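Local coordinates for protein tetracycline Repressor, class A (Pseudomonas sp., PDB 5MRU) that represses the tetracycline resistance gene by binding its operator DNA through a helix-turn-helix region, and binds the operator less tightly once tetracycline is bound, at residues 74-79 with 194-199; 84-89 with 140-145. All blocks are in the same frame, centred on the assembly; numbering follows the deposited sequence.

Contact 1. Residues 74-79 with 194-199; sequences DWRSFL and IVDGLA
Arg76 reaches across to the helix of Val195, Asp196 and Ala199, and its side chain is best followed outward from the backbone. CB starts at the flank of helix 75-91. The next carbon, CG, lies over one face of the Trp75 indole near its rim, 4.0 Å above the plane, and Trp75 CZ2 in turn lies over one face of the guanidinium. From CG the chain runs extended to NE (chi2 172°) and carries the guanidinium over the gap. Its tip divides: NH2 comes to 3.3 Å from Ala199 CB, while NH1 sits beside Val195 CG1 and lies 3.9 Å from Asp196 OD1. That last pair is a long salt bridge. OD1 lies at the edge of the guanidinium and in its plane, but the carboxylate is turned 73° from that plane, and Asp196 OD2 is engaged in a salt bridge by Arg201 of the second subunit.

Further in, Trp75 puts its six-membered ring against the helix: CH2 packs 3.8 Å from Ala199 CB, CZ3 lies 4.1 Å from Val195 CG2, and the carbonyl of Val195 comes up at the ring's edge. Deeper still, Leu79 CD1 meets Leu198 CD1 at 4.0 Å. Asp74 N-caps helix 75-91, its OD1 accepting from Ser77 N. The contact packs the first turn of this helix against the C-terminal end of helix 183-199 in the all-helical C-terminal domain, beside the second subunit; the short axes come within 11.0 Å, roughly antiparallel at 143°. With no hydrogen bond between the segments, cohesion rests mainly on apolar packing, to which the stretched ion pair probably adds a modest electrostatic term.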
ATOM      1  N   ASP A  74     -10.933 -18.474 -16.696  1.00107.21           N
ATOM      2  CA  ASP A  74     -10.213 -19.518 -15.968  1.00108.05           C
ATOM      3  C   ASP A  74      -9.570 -18.795 -14.769  1.00102.83           C
ATOM      4  O   ASP A  74      -9.641 -17.545 -14.663  1.00 97.26           O
ATOM      5  CB  ASP A  74      -9.177 -20.235 -16.861  1.00109.85           C
ATOM      6  CG  ASP A  74      -7.751 -19.682 -16.706  1.00104.11           C
ATOM      7  OD1 ASP A  74      -7.525 -18.480 -17.018  1.00 98.91           O
ATOM      8  OD2 ASP A  74      -6.854 -20.447 -16.271  1.00102.58           O
ATOM      9  N   TRP A  75      -8.939 -19.546 -13.864  1.00103.73           N
ATOM     10  CA  TRP A  75      -8.439 -18.927 -12.618  1.00 97.71           C
ATOM     11  C   TRP A  75      -7.377 -17.832 -12.862  1.00 91.15           C
ATOM     12  O   TRP A  75      -7.539 -16.726 -12.377  1.00 86.14           O
ATOM     13  CB  TRP A  75      -8.017 -19.984 -11.563  1.00 99.80           C
ATOM     14  CG  TRP A  75      -6.718 -20.694 -11.767  1.00100.44           C
ATOM     15  CD1 TRP A  75      -6.537 -21.898 -12.348  1.00107.14           C
ATOM     16  CD2 TRP A  75      -5.426 -20.259 -11.338  1.00 96.08           C
ATOM     17  NE1 TRP A  75      -5.209 -22.246 -12.328  1.00107.33           N
ATOM     18  CE2 TRP A  75      -4.506 -21.246 -11.718  1.00100.54           C
ATOM     19  CE3 TRP A  75      -4.956 -19.120 -10.689  1.00 89.33           C
ATOM     20  CZ2 TRP A  75      -3.148 -21.134 -11.459  1.00 98.82           C
ATOM     21  CZ3 TRP A  75      -3.613 -19.006 -10.445  1.00 87.15           C
ATOM     22  CH2 TRP A  75      -2.725 -19.999 -10.826  1.00 92.02           C
ATOM     23  N   ARG A  76      -6.341 -18.124 -13.645  1.00 92.34           N
ATOM     24  CA  ARG A  76      -5.329 -17.126 -14.005  1.00 87.56           C
ATOM     25  C   ARG A  76      -5.985 -15.873 -14.543  1.00 83.25           C
ATOM     26  O   ARG A  76      -5.733 -14.792 -14.044  1.00 76.51           O
ATOM     27  CB  ARG A  76      -4.365 -17.648 -15.075  1.00 92.03           C
ATOM     28  CG  ARG A  76      -3.129 -18.347 -14.535  1.00 95.13           C
ATOM     29  CD  ARG A  76      -2.340 -18.986 -15.670  1.00100.86           C
ATOM     30  NE  ARG A  76      -1.493 -20.078 -15.196  1.00106.32           N
ATOM     31  CZ  ARG A  76      -0.327 -19.927 -14.568  1.00105.76           C
ATOM     32  NH1 ARG A  76       0.150 -18.704 -14.330  1.00101.03           N
ATOM     33  NH2 ARG A  76       0.366 -21.004 -14.171  1.00109.29           N
ATOM     34  N   SER A  77      -6.815 -16.038 -15.574  1.00 86.30           N
ATOM     35  CA  SER A  77      -7.425 -14.907 -16.266  1.00 82.18           C
ATOM     36  C   SER A  77      -8.320 -14.090 -15.341  1.00 78.26           C
ATOM     37  O   SER A  77      -8.402 -12.883 -15.507  1.00 74.67           O
ATOM     38  CB  SER A  77      -8.231 -15.379 -17.462  1.00 86.80           C
ATOM     39  OG  SER A  77      -9.436 -15.968 -17.027  1.00 90.15           O
ATOM     40  N   PHE A  78      -8.972 -14.741 -14.374  1.00 80.02           N
ATOM     41  CA  PHE A  78      -9.789 -14.039 -13.373  1.00 76.98           C
ATOM     42  C   PHE A  78      -8.971 -13.205 -12.377  1.00 70.68           C
ATOM     43  O   PHE A  78      -9.251 -12.023 -12.171  1.00 65.09           O
ATOM     44  CB  PHE A  78     -10.658 -15.017 -12.579  1.00 82.68           C
ATOM     45  CG  PHE A  78     -11.215 -14.417 -11.327  1.00 81.62           C
ATOM     46  CD1 PHE A  78     -12.170 -13.417 -11.396  1.00 81.41           C
ATOM     47  CD2 PHE A  78     -10.744 -14.795 -10.081  1.00 82.33           C
ATOM     48  CE1 PHE A  78     -12.653 -12.806 -10.243  1.00 79.54           C
ATOM     49  CE2 PHE A  78     -11.230 -14.193  -8.924  1.00 81.21           C
ATOM     50  CZ  PHE A  78     -12.187 -13.193  -9.005  1.00 78.98           C
ATOM     51  N   LEU A  79      -7.995 -13.828 -11.720  1.00 69.71           N
ATOM     52  CA  LEU A  79      -7.145 -13.106 -10.772  1.00 64.72           C
ATOM     53  C   LEU A  79      -6.378 -11.970 -11.418  1.00 62.36           C
ATOM     54  O   LEU A  79      -6.180 -10.912 -10.784  1.00 59.88           O
ATOM     55  CB  LEU A  79      -6.123 -14.023 -10.118  1.00 65.25           C
ATOM     56  CG  LEU A  79      -6.678 -15.098  -9.201  1.00 68.73           C
ATOM     57  CD1 LEU A  79      -5.573 -16.092  -8.834  1.00 72.08           C
ATOM     58  CD2 LEU A  79      -7.349 -14.551  -7.959  1.00 65.64           C
ATOM     59  N   ILE A 194       3.307 -12.979  -8.885  1.00 59.01           N
ATOM     60  CA  ILE A 194       2.342 -13.445  -7.913  1.00 61.01           C
ATOM     61  C   ILE A 194       1.518 -14.599  -8.452  1.00 61.58           C
ATOM     62  O   ILE A 194       1.243 -15.543  -7.736  1.00 64.73           O
ATOM     63  CB  ILE A 194       1.443 -12.292  -7.420  1.00 60.32           C
ATOM     64  CG1 ILE A 194       2.156 -11.570  -6.260  1.00 62.33           C
ATOM     65  CG2 ILE A 194       0.053 -12.795  -7.010  1.00 61.33           C
ATOM     66  CD1 ILE A 194       1.577 -10.208  -5.916  1.00 62.36           C
ATOM     67  N   VAL A 195       1.127 -14.538  -9.706  1.00 62.05           N
ATOM     68  CA  VAL A 195       0.229 -15.552 -10.207  1.00 67.03           C
ATOM     69  C   VAL A 195       0.970 -16.890 -10.338  1.00 71.65           C
ATOM     70  O   VAL A 195       0.368 -17.976 -10.210  1.00 71.32           O
ATOM     71  CB  VAL A 195      -0.417 -15.126 -11.541  1.00 69.93           C
ATOM     72  CG1 VAL A 195       0.251 -15.791 -12.750  1.00 74.13           C
ATOM     73  CG2 VAL A 195      -1.901 -15.447 -11.518  1.00 73.17           C
ATOM     74  N   ASP A 196       2.277 -16.802 -10.598  1.00 73.35           N
ATOM     75  CA  ASP A 196       3.105 -17.998 -10.724  1.00 79.08           C
ATOM     76  C   ASP A 196       3.155 -18.731  -9.367  1.00 80.98           C
ATOM     77  O   ASP A 196       2.779 -19.906  -9.267  1.00 85.40           O
ATOM     78  CB  ASP A 196       4.523 -17.652 -11.221  1.00 80.85           C
ATOM     79  CG  ASP A 196       4.554 -17.171 -12.683  1.00 81.02           C
ATOM     80  OD1 ASP A 196       3.490 -16.957 -13.296  1.00 78.88           O
ATOM     81  OD2 ASP A 196       5.662 -16.998 -13.218  1.00 83.58           O
ATOM     82  N   GLY A 197       3.573 -18.027  -8.319  1.00 78.66           N
ATOM     83  CA  GLY A 197       3.695 -18.634  -6.994  1.00 79.51           C
ATOM     84  C   GLY A 197       2.416 -19.266  -6.473  1.00 76.66           C
ATOM     85  O   GLY A 197       2.470 -20.172  -5.654  1.00 80.59           O
ATOM     86  N   LEU A 198       1.266 -18.777  -6.923  1.00 71.47           N
ATOM     87  CA  LEU A 198      -0.005 -19.412  -6.594  1.00 72.79           C
ATOM     88  C   LEU A 198      -0.199 -20.697  -7.379  1.00 76.63           C
ATOM     89  O   LEU A 198      -0.728 -21.672  -6.842  1.00 80.88           O
ATOM     90  CB  LEU A 198      -1.167 -18.486  -6.909  1.00 70.73           C
ATOM     91  CG  LEU A 198      -1.199 -17.202  -6.091  1.00 69.13           C
ATOM     92  CD1 LEU A 198      -2.087 -16.201  -6.810  1.00 67.97           C
ATOM     93  CD2 LEU A 198      -1.678 -17.464  -4.668  1.00 71.91           C
ATOM     94  N   ALA A 199       0.204 -20.687  -8.659  1.00 77.45           N
ATOM     95  CA  ALA A 199       0.154 -21.889  -9.524  1.00 80.67           C
ATOM     96  C   ALA A 199       0.859 -23.080  -8.888  1.00 83.28           C
ATOM     97  O   ALA A 199       0.452 -24.219  -9.110  1.00 87.01           O
ATOM     98  CB  ALA A 199       0.729 -21.602 -10.910  1.00 82.05           C
TER

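Contact 2. Residues 84-89 with 140-145; sequences RSFRQA and FTVGAV. With TDC (5a,6-anhydrotetracycline), chain B.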
ATOM      1  N   ARG A  84      -6.109  -6.276 -12.250  1.00 48.63           N
ATOM      2  CA  ARG A  84      -6.079  -5.176 -13.202  1.00 47.38           C
ATOM      3  C   ARG A  84      -7.243  -4.268 -12.999  1.00 46.33           C
ATOM      4  O   ARG A  84      -7.102  -3.036 -13.050  1.00 48.23           O
ATOM      5  CB  ARG A  84      -6.094  -5.716 -14.628  1.00 49.43           C
ATOM      6  CG  ARG A  84      -4.712  -6.092 -15.060  1.00 50.23           C
ATOM      7  CD  ARG A  84      -4.791  -6.891 -16.303  1.00 55.10           C
ATOM      8  NE  ARG A  84      -3.490  -7.030 -16.927  1.00 57.16           N
ATOM      9  CZ  ARG A  84      -3.196  -7.996 -17.795  1.00 61.86           C
ATOM     10  NH1 ARG A  84      -4.114  -8.903 -18.136  1.00 63.84           N
ATOM     11  NH2 ARG A  84      -1.976  -8.066 -18.323  1.00 63.87           N
ATOM     12  N   SER A  85      -8.403  -4.872 -12.778  1.00 47.35           N
ATOM     13  CA  SER A  85      -9.646  -4.119 -12.679  1.00 46.81           C
ATOM     14  C   SER A  85      -9.782  -3.373 -11.354  1.00 44.39           C
ATOM     15  O   SER A  85     -10.268  -2.253 -11.312  1.00 41.80           O
ATOM     16  CB  SER A  85     -10.782  -5.077 -12.829  1.00 50.08           C
ATOM     17  OG  SER A  85     -11.960  -4.360 -12.925  1.00 51.99           O
ATOM     18  N   PHE A  86      -9.379  -4.028 -10.263  1.00 45.82           N
ATOM     19  CA  PHE A  86      -9.300  -3.405  -8.953  1.00 44.02           C
ATOM     20  C   PHE A  86      -8.431  -2.155  -9.073  1.00 43.59           C
ATOM     21  O   PHE A  86      -8.900  -1.044  -8.856  1.00 42.73           O
ATOM     22  CB  PHE A  86      -8.716  -4.405  -7.950  1.00 44.50           C
ATOM     23  CG  PHE A  86      -8.596  -3.883  -6.520  1.00 42.14           C
ATOM     24  CD1 PHE A  86      -9.607  -3.168  -5.929  1.00 40.69           C
ATOM     25  CD2 PHE A  86      -7.482  -4.188  -5.760  1.00 41.57           C
ATOM     26  CE1 PHE A  86      -9.517  -2.727  -4.628  1.00 40.53           C
ATOM     27  CE2 PHE A  86      -7.370  -3.744  -4.448  1.00 41.53           C
ATOM     28  CZ  PHE A  86      -8.400  -3.006  -3.879  1.00 41.28           C
ATOM     29  N   ARG A  87      -7.196  -2.357  -9.520  1.00 44.91           N
ATOM     30  CA  ARG A  87      -6.197  -1.301  -9.665  1.00 43.58           C
ATOM     31  C   ARG A  87      -6.705  -0.094 -10.375  1.00 41.19           C
ATOM     32  O   ARG A  87      -6.457   1.001  -9.955  1.00 38.39           O
ATOM     33  CB  ARG A  87      -4.999  -1.816 -10.456  1.00 45.25           C
ATOM     34  CG  ARG A  87      -4.030  -0.728 -10.819  1.00 46.01           C
ATOM     35  CD  ARG A  87      -2.648  -1.288 -11.083  1.00 51.32           C
ATOM     36  NE  ARG A  87      -1.643  -0.263 -11.462  1.00 53.55           N
ATOM     37  CZ  ARG A  87      -1.374   0.134 -12.710  1.00 52.25           C
ATOM     38  NH1 ARG A  87      -2.050  -0.362 -13.718  1.00 54.61           N
ATOM     39  NH2 ARG A  87      -0.432   1.040 -12.949  1.00 52.43           N
ATOM     40  N   GLN A  88      -7.385  -0.294 -11.482  1.00 44.40           N
ATOM     41  CA  GLN A  88      -7.958   0.846 -12.237  1.00 46.09           C
ATOM     42  C   GLN A  88      -9.059   1.580 -11.457  1.00 46.30           C
ATOM     43  O   GLN A  88      -9.205   2.811 -11.581  1.00 46.46           O
ATOM     44  CB  GLN A  88      -8.474   0.396 -13.612  1.00 48.44           C
ATOM     45  CG  GLN A  88      -7.358  -0.040 -14.565  1.00 50.83           C
ATOM     46  CD  GLN A  88      -6.308   1.053 -14.795  1.00 51.30           C
ATOM     47  OE1 GLN A  88      -5.117   0.761 -14.979  1.00 52.34           O
ATOM     48  NE2 GLN A  88      -6.742   2.321 -14.755  1.00 50.17           N
ATOM     49  N   ALA A  89      -9.810   0.846 -10.630  1.00 45.44           N
ATOM     50  CA  ALA A  89     -10.803   1.482  -9.759  1.00 42.49           C
ATOM     51  C   ALA A  89     -10.107   2.414  -8.766  1.00 38.30           C
ATOM     52  O   ALA A  89     -10.568   3.507  -8.489  1.00 37.65           O
ATOM     53  CB  ALA A  89     -11.596   0.411  -9.037  1.00 44.77           C
ATOM     54  N   PHE A 140      -0.744  -6.225  -2.612  1.00 43.68           N
ATOM     55  CA  PHE A 140       0.182  -5.813  -3.648  1.00 43.08           C
ATOM     56  C   PHE A 140      -0.343  -4.614  -4.420  1.00 39.15           C
ATOM     57  O   PHE A 140       0.402  -3.691  -4.723  1.00 36.47           O
ATOM     58  CB  PHE A 140       0.406  -6.946  -4.646  1.00 45.94           C
ATOM     59  CG  PHE A 140       1.233  -6.547  -5.826  1.00 46.66           C
ATOM     60  CD1 PHE A 140       2.536  -6.136  -5.654  1.00 48.69           C
ATOM     61  CD2 PHE A 140       0.702  -6.558  -7.103  1.00 48.83           C
ATOM     62  CE1 PHE A 140       3.315  -5.771  -6.743  1.00 51.56           C
ATOM     63  CE2 PHE A 140       1.471  -6.193  -8.214  1.00 50.26           C
ATOM     64  CZ  PHE A 140       2.780  -5.795  -8.031  1.00 51.40           C
ATOM     65  N   THR A 141      -1.620  -4.668  -4.770  1.00 38.44           N
ATOM     66  CA  THR A 141      -2.235  -3.667  -5.639  1.00 36.85           C
ATOM     67  C   THR A 141      -2.314  -2.310  -4.920  1.00 36.99           C
ATOM     68  O   THR A 141      -1.804  -1.284  -5.398  1.00 37.28           O
ATOM     69  CB  THR A 141      -3.628  -4.138  -6.043  1.00 36.82           C
ATOM     70  OG1 THR A 141      -3.539  -5.476  -6.528  1.00 40.40           O
ATOM     71  CG2 THR A 141      -4.236  -3.276  -7.133  1.00 35.79           C
ATOM     72  N   VAL A 142      -2.891  -2.332  -3.726  1.00 37.48           N
ATOM     73  CA  VAL A 142      -3.023  -1.130  -2.902  1.00 35.55           C
ATOM     74  C   VAL A 142      -1.610  -0.532  -2.740  1.00 36.30           C
ATOM     75  O   VAL A 142      -1.384   0.673  -2.941  1.00 35.86           O
ATOM     76  CB  VAL A 142      -3.672  -1.503  -1.546  1.00 35.06           C
ATOM     77  CG1 VAL A 142      -3.692  -0.343  -0.606  1.00 35.25           C
ATOM     78  CG2 VAL A 142      -5.093  -1.972  -1.753  1.00 36.24           C
ATOM     79  N   GLY A 143      -0.644  -1.398  -2.430  1.00 37.86           N
ATOM     80  CA  GLY A 143       0.739  -0.968  -2.299  1.00 37.07           C
ATOM     81  C   GLY A 143       1.176  -0.285  -3.583  1.00 36.56           C
ATOM     82  O   GLY A 143       1.595   0.884  -3.550  1.00 32.61           O
ATOM     83  N   ALA A 144       1.031  -0.989  -4.721  1.00 36.62           N
ATOM     84  CA  ALA A 144       1.536  -0.454  -5.992  1.00 37.34           C
ATOM     85  C   ALA A 144       0.881   0.906  -6.308  1.00 35.20           C
ATOM     86  O   ALA A 144       1.572   1.873  -6.635  1.00 34.35           O
ATOM     87  CB  ALA A 144       1.304  -1.411  -7.121  1.00 37.99           C
ATOM     88  N   VAL A 145      -0.428   0.994  -6.124  1.00 32.48           N
ATOM     89  CA  VAL A 145      -1.131   2.195  -6.484  1.00 31.77           C
ATOM     90  C   VAL A 145      -0.740   3.297  -5.530  1.00 32.09           C
ATOM     91  O   VAL A 145      -0.451   4.412  -5.971  1.00 32.12           O
ATOM     92  CB  VAL A 145      -2.641   1.994  -6.466  1.00 32.39           C
ATOM     93  CG1 VAL A 145      -3.363   3.318  -6.644  1.00 31.63           C
ATOM     94  CG2 VAL A 145      -3.040   0.997  -7.550  1.00 35.56           C
TER
HETATM   95  O12 TDC B 301     -10.150  -5.102  -0.912  1.00 47.76           O
HETATM   96  C12 TDC B 301     -10.476  -6.285  -1.209  1.00 53.38           C
HETATM   97  C1B TDC B 301     -10.638  -7.305  -0.148  1.00 59.87           C
HETATM   98  C11 TDC B 301     -10.490  -6.923   1.177  1.00 61.77           C
HETATM   99  O11 TDC B 301     -10.176  -5.615   1.511  1.00 57.58           O
HETATM  100  C1A TDC B 301     -10.643  -7.844   2.199  1.00 68.20           C
HETATM  101  C10 TDC B 301     -10.488  -7.453   3.521  1.00 71.58           C
HETATM  102  O10 TDC B 301     -10.170  -6.155   3.891  1.00 71.30           O
HETATM  103  C9  TDC B 301     -10.662  -8.441   4.592  1.00 77.30           C
HETATM  104  C8  TDC B 301     -10.983  -9.739   4.250  1.00 79.00           C
HETATM  105  C7  TDC B 301     -11.127 -10.084   2.917  1.00 77.28           C
HETATM  106  C61 TDC B 301     -10.961  -9.166   1.883  1.00 71.61           C
HETATM  107  C6  TDC B 301     -11.114  -9.545   0.529  1.00 70.34           C
HETATM  108  C62 TDC B 301     -11.454 -10.942   0.100  1.00 74.70           C
HETATM  109  C51 TDC B 301     -10.960  -8.612  -0.491  1.00 64.07           C
HETATM  110  C5  TDC B 301     -11.108  -9.033  -1.942  1.00 63.43           C
HETATM  111  C1C TDC B 301     -10.785  -6.695  -2.622  1.00 53.49           C
HETATM  112  C1  TDC B 301     -12.300  -6.737  -2.845  1.00 56.45           C
HETATM  113  O1  TDC B 301     -13.057  -6.356  -1.955  1.00 57.20           O
HETATM  114  O1C TDC B 301     -10.133  -5.879  -3.565  1.00 47.88           O
HETATM  115  C41 TDC B 301     -10.339  -8.099  -2.887  1.00 58.08           C
HETATM  116  C4  TDC B 301     -10.545  -8.551  -4.369  1.00 59.19           C
HETATM  117  N4  TDC B 301      -9.382  -8.489  -5.334  1.00 59.61           N
HETATM  118  C43 TDC B 301      -8.472  -7.322  -5.165  1.00 55.46           C
HETATM  119  C42 TDC B 301      -8.582  -9.741  -5.103  1.00 63.20           C
HETATM  120  C3  TDC B 301     -11.844  -7.982  -4.959  1.00 58.52           C
HETATM  121  O3  TDC B 301     -12.120  -8.358  -6.089  1.00 58.58           O
HETATM  122  C2  TDC B 301     -12.731  -7.166  -4.162  1.00 59.46           C
HETATM  123  C21 TDC B 301     -14.036  -6.740  -4.694  1.00 63.09           C
HETATM  124  O21 TDC B 301     -14.429  -7.156  -5.795  1.00 65.03           O
HETATM  125  N21 TDC B 301     -14.890  -5.997  -3.958  1.00 64.87           N
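The Phe86 ring stands between Thr141 and Val142 of helix 127-153 and the bound 5a,6-anhydrotetracycline. Over one face, 3.3 Å above the ring centre, lies the ligand oxygen O1C, and the dimethylamino methyl C43 comes up to CD2. Thr141 CG2 and Val142 CG2 approach obliquely, 3.6 Å from Phe86 CD2 and 3.9 Å from Phe86 CE2 respectively. His100 makes an edge-to-face pair with the same ring, and Leu60 of helix 48-63 also touches Phe86. The ring gets there because CG is anti to the backbone N (chi1 -179°), which swings it off its helix into the tetracycline pocket.

These contacts belong to the all-helical ligand-binding domain of the TetR family. Helices 75-91 and 127-153 run in the same general sense here, their local axes 39° apart and 9.8 Å from each other at closest approach. All the residues that touch are buried.

Thr141 splits its branches between two tasks. CG2 touches both Phe86 and Arg87, 3.7 Å from Arg87 CB, whereas OG1 is hydrogen-bonded to Ile137 O one turn back on its own helix, so the hydroxyl is satisfied without crossing the interface. Arg87 uses its aliphatic stem for packing: CG lies 3.8 Å from Val145 CG2, the two side chains crossing at a slant. Beyond this the extended chain delivers the guanidinium to Glu148, where NH2 forms a salt bridge, and Phe187 of helix 183-199 touches both Arg87 and Thr141.

Overall arrangement
Helix 75-91 serves both contacts, giving its first turn to contact 1 and a later part to contact 2; the centres of the two contacts are about 16 Å apart. Its partners, helices 183-199 and 127-153, follow each other in the chain and themselves touch where Ile194 CD1 meets Phe140 CG at 3.7 Å. Both contacts also touch the second subunit, as expected for the helical bundle through which TetR proteins dimerise. Their relation to the inducer differs: the Phe86 side chain in contact 2 lines the pocket and lies about 5 Å from the magnesium ion, whereas contact 1 comes near the ligand through Leu79, whose side chain is about 6 Å from it.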